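Local structure of hypothetical protein SpyM3_0169 (Streptococcus pyogenes, 1PG6) at residues A[42-53]-A[85-96]. The protein is of unknown function but belongs to the AIM24 (mitochondrial biogenesis) family of the cupin clan and binds calcium ions in the crystal. Residues are numbered along the deposited sequence; the frame is centred on the assembly and turned at random.
With CA (calcium ion), chain C.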
# COMPACT_ATOMS: atom_id res chain seq x y z
N SER A 42 11.67 2.39 1.11
CA SER A 42 11.27 3.65 0.47
C SER A 42 12.04 4.88 0.92
O SER A 42 11.93 5.95 0.32
CB SER A 42 9.76 3.89 0.66
OG SER A 42 9.43 4.08 2.02
N MSE A 43 12.85 4.75 1.97
CA MSE A 43 13.63 5.88 2.46
C MSE A 43 14.64 6.40 1.42
O MSE A 43 15.33 5.62 0.80
CB MSE A 43 14.38 5.47 3.72
CG MSE A 43 15.21 6.58 4.32
SE MSE A 43 14.10 7.90 5.13
CE MSE A 43 13.85 6.98 6.82
N VAL A 44 14.71 7.71 1.23
CA VAL A 44 15.69 8.28 0.29
C VAL A 44 16.76 8.95 1.13
O VAL A 44 17.95 8.82 0.86
CB VAL A 44 15.04 9.31 -0.65
CG1 VAL A 44 16.10 9.91 -1.57
CG2 VAL A 44 13.95 8.64 -1.47
N TYR A 45 16.32 9.68 2.15
CA TYR A 45 17.22 10.35 3.07
C TYR A 45 16.45 10.84 4.29
O TYR A 45 15.22 10.91 4.28
CB TYR A 45 17.95 11.52 2.39
CG TYR A 45 17.09 12.67 1.91
CD1 TYR A 45 16.73 12.79 0.57
CD2 TYR A 45 16.67 13.67 2.79
CE1 TYR A 45 15.99 13.88 0.11
CE2 TYR A 45 15.92 14.76 2.34
CZ TYR A 45 15.58 14.86 1.00
OH TYR A 45 14.85 15.94 0.56
N HIS A 46 17.18 11.14 5.35
CA HIS A 46 16.55 11.61 6.57
C HIS A 46 17.56 12.33 7.45
O HIS A 46 18.76 12.09 7.33
CB HIS A 46 15.95 10.42 7.33
CG HIS A 46 16.96 9.41 7.78
ND1 HIS A 46 17.71 9.57 8.93
CD2 HIS A 46 17.36 8.24 7.23
CE1 HIS A 46 18.52 8.54 9.07
NE2 HIS A 46 18.33 7.72 8.05
N THR A 47 17.08 13.22 8.31
CA THR A 47 17.97 13.95 9.19
C THR A 47 18.52 13.01 10.26
O THR A 47 17.95 11.96 10.53
CB THR A 47 17.25 15.14 9.86
OG1 THR A 47 16.01 14.69 10.42
CG2 THR A 47 16.99 16.24 8.84
N GLU A 48 19.65 13.40 10.85
CA GLU A 48 20.31 12.60 11.88
C GLU A 48 19.42 12.19 13.05
O GLU A 48 19.54 11.07 13.56
CB GLU A 48 21.53 13.35 12.40
CG GLU A 48 22.39 12.55 13.38
CD GLU A 48 23.03 11.33 12.74
OE1 GLU A 48 22.30 10.40 12.34
OE2 GLU A 48 24.28 11.31 12.62
N ASN A 49 18.54 13.08 13.48
CA ASN A 49 17.66 12.78 14.61
C ASN A 49 16.50 11.86 14.27
O ASN A 49 15.61 11.65 15.10
CB ASN A 49 17.13 14.08 15.23
CG ASN A 49 16.41 14.96 14.22
OD1 ASN A 49 15.94 16.05 14.56
ND2 ASN A 49 16.32 14.49 12.99
N VAL A 50 16.50 11.31 13.06
CA VAL A 50 15.45 10.39 12.64
C VAL A 50 16.03 8.98 12.57
O VAL A 50 16.98 8.73 11.83
CB VAL A 50 14.88 10.77 11.26
CG1 VAL A 50 13.88 9.71 10.80
CG2 VAL A 50 14.20 12.13 11.34
N THR A 51 15.44 8.07 13.33
CA THR A 51 15.90 6.68 13.36
C THR A 51 14.91 5.73 12.71
O THR A 51 13.70 5.86 12.88
CB THR A 51 16.16 6.22 14.81
OG1 THR A 51 16.53 4.83 14.80
CG2 THR A 51 14.91 6.39 15.65
N LEU A 52 15.44 4.77 11.96
CA LEU A 52 14.61 3.78 11.27
C LEU A 52 14.61 2.47 12.06
O LEU A 52 15.66 1.86 12.24
CB LEU A 52 15.15 3.54 9.86
CG LEU A 52 14.39 2.53 8.99
CD1 LEU A 52 12.97 3.03 8.74
CD2 LEU A 52 15.12 2.35 7.67
N ASN A 53 13.44 2.05 12.51
CA ASN A 53 13.31 0.82 13.27
C ASN A 53 12.54 -0.25 12.50
O ASN A 53 11.58 0.06 11.78
CB ASN A 53 12.62 1.09 14.60
CG ASN A 53 12.50 -0.15 15.46
OD1 ASN A 53 13.50 -0.78 15.80
ND2 ASN A 53 11.27 -0.51 15.82
N ALA A 85 9.76 4.98 11.12
CA ALA A 85 10.76 6.01 11.37
C ALA A 85 10.31 6.84 12.57
O ALA A 85 9.16 7.26 12.65
CB ALA A 85 10.90 6.90 10.15
N MSE A 86 11.23 7.05 13.51
CA MSE A 86 10.94 7.84 14.71
C MSE A 86 11.82 9.08 14.74
O MSE A 86 12.98 9.04 14.34
CB MSE A 86 11.18 7.01 15.98
CG MSE A 86 10.05 6.07 16.34
SE MSE A 86 9.92 4.53 15.20
CE MSE A 86 10.61 3.20 16.43
N SER A 87 11.27 10.18 15.24
CA SER A 87 12.00 11.44 15.31
C SER A 87 12.24 11.91 16.75
O SER A 87 11.34 11.88 17.59
CB SER A 87 11.24 12.52 14.54
OG SER A 87 11.98 13.73 14.48
N ASN A 88 13.47 12.34 17.01
CA ASN A 88 13.86 12.85 18.31
C ASN A 88 14.08 14.34 18.08
O ASN A 88 15.19 14.78 17.75
CB ASN A 88 15.16 12.18 18.77
CG ASN A 88 15.48 12.45 20.23
OD1 ASN A 88 16.38 11.83 20.80
ND2 ASN A 88 14.75 13.37 20.84
N GLY A 89 13.02 15.12 18.25
CA GLY A 89 13.08 16.55 18.01
C GLY A 89 12.46 16.75 16.64
O GLY A 89 11.84 15.83 16.11
N ASP A 90 12.63 17.93 16.04
CA ASP A 90 12.07 18.17 14.71
C ASP A 90 12.95 17.48 13.68
O ASP A 90 14.14 17.76 13.57
CB ASP A 90 12.00 19.67 14.41
CG ASP A 90 10.95 20.39 15.25
OD1 ASP A 90 9.79 19.94 15.26
OD2 ASP A 90 11.30 21.40 15.89
N GLY A 91 12.36 16.56 12.92
CA GLY A 91 13.13 15.84 11.92
C GLY A 91 12.49 15.81 10.54
O GLY A 91 11.31 16.13 10.38
N LYS A 92 13.27 15.40 9.55
CA LYS A 92 12.79 15.33 8.18
C LYS A 92 13.25 14.06 7.48
O LYS A 92 14.28 13.49 7.81
CB LYS A 92 13.30 16.54 7.38
CG LYS A 92 12.88 17.89 7.92
CD LYS A 92 13.46 19.01 7.07
CE LYS A 92 13.12 20.38 7.63
NZ LYS A 92 13.68 21.47 6.78
N LEU A 93 12.46 13.61 6.52
CA LEU A 93 12.83 12.43 5.75
C LEU A 93 12.10 12.51 4.42
O LEU A 93 11.10 13.21 4.30
CB LEU A 93 12.48 11.14 6.49
CG LEU A 93 11.03 10.69 6.66
CD1 LEU A 93 11.00 9.18 6.89
CD2 LEU A 93 10.38 11.43 7.82
N ALA A 94 12.61 11.79 3.43
CA ALA A 94 11.99 11.79 2.11
C ALA A 94 11.83 10.34 1.69
O ALA A 94 12.73 9.53 1.90
CB ALA A 94 12.87 12.55 1.12
N LEU A 95 10.68 10.03 1.10
CA LEU A 95 10.39 8.68 0.64
C LEU A 95 10.14 8.66 -0.86
O LEU A 95 9.72 9.65 -1.45
CB LEU A 95 9.12 8.15 1.31
CG LEU A 95 9.02 8.17 2.83
CD1 LEU A 95 7.67 7.58 3.26
CD2 LEU A 95 10.18 7.39 3.41
N ALA A 96 10.40 7.50 -1.46
CA ALA A 96 10.18 7.31 -2.88
C ALA A 96 9.45 5.99 -3.07
O ALA A 96 9.82 4.98 -2.48
CB ALA A 96 11.52 7.27 -3.62
CA CA C . 15.72 3.36 -0.10
O HOH W 1 16.58 1.04 -0.66
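Tyr45 lays its phenol ring across the methyl of Ala94, whose CB sits 3.7 Å from the ring centroid over one face and offset toward the rim, a CH-pi contact. With CG placed between its own backbone N and carbonyl carbon (chi1 64°), the ring lies over Ala94 of strand 91-95. A classic beta bulge sets two residues, Val44 and Tyr45, opposite the single Ala94: Val44 N donates to Ala94 O, and Ala94 N returns a bond to Tyr45 O. Beside the bulge, Val44 CG2 meets Ala96 CB at 3.5 Å. On the other face of the sheet, selenomethionine Met43 bends at chi2 and chi3 and crosses Leu93 at about a right angle, its CE 3.6 Å from Leu93 CD1. The main chain of Met43 serves a second purpose, because its carbonyl O binds a calcium ion at 2.5 Å together with Gly41 O and a water.

Two strand-turn-strand segments run antiparallel to each other, 43-46 beside 91-95 in one sheet and 50-53 beside 85-87 in another, so that the turn 47-50 and the loop 88-90 carry each segment from one sheet into the next, consistent with the all-beta architecture of the cupin clan. Val50 lies on the face of its sheet that carries Ala85, with CG1 4.1 Å from Ala85 CB and CG2 against the backbone of Gly91 and Lys92. At the type I turn from Thr47 to Val50, Thr47 OG1 accepts a nearly straight bond from Lys92 N (3.0 Å, 171° at the hydrogen). Thr47 O is gripped from opposite faces of its plane by Val50 N and by His46 ND1, which holds the imidazole in place. Selenomethionine Met86, also bent, brings CE to 3.4 Å from Asn53 CB, and its CB lies against Thr51 CG2.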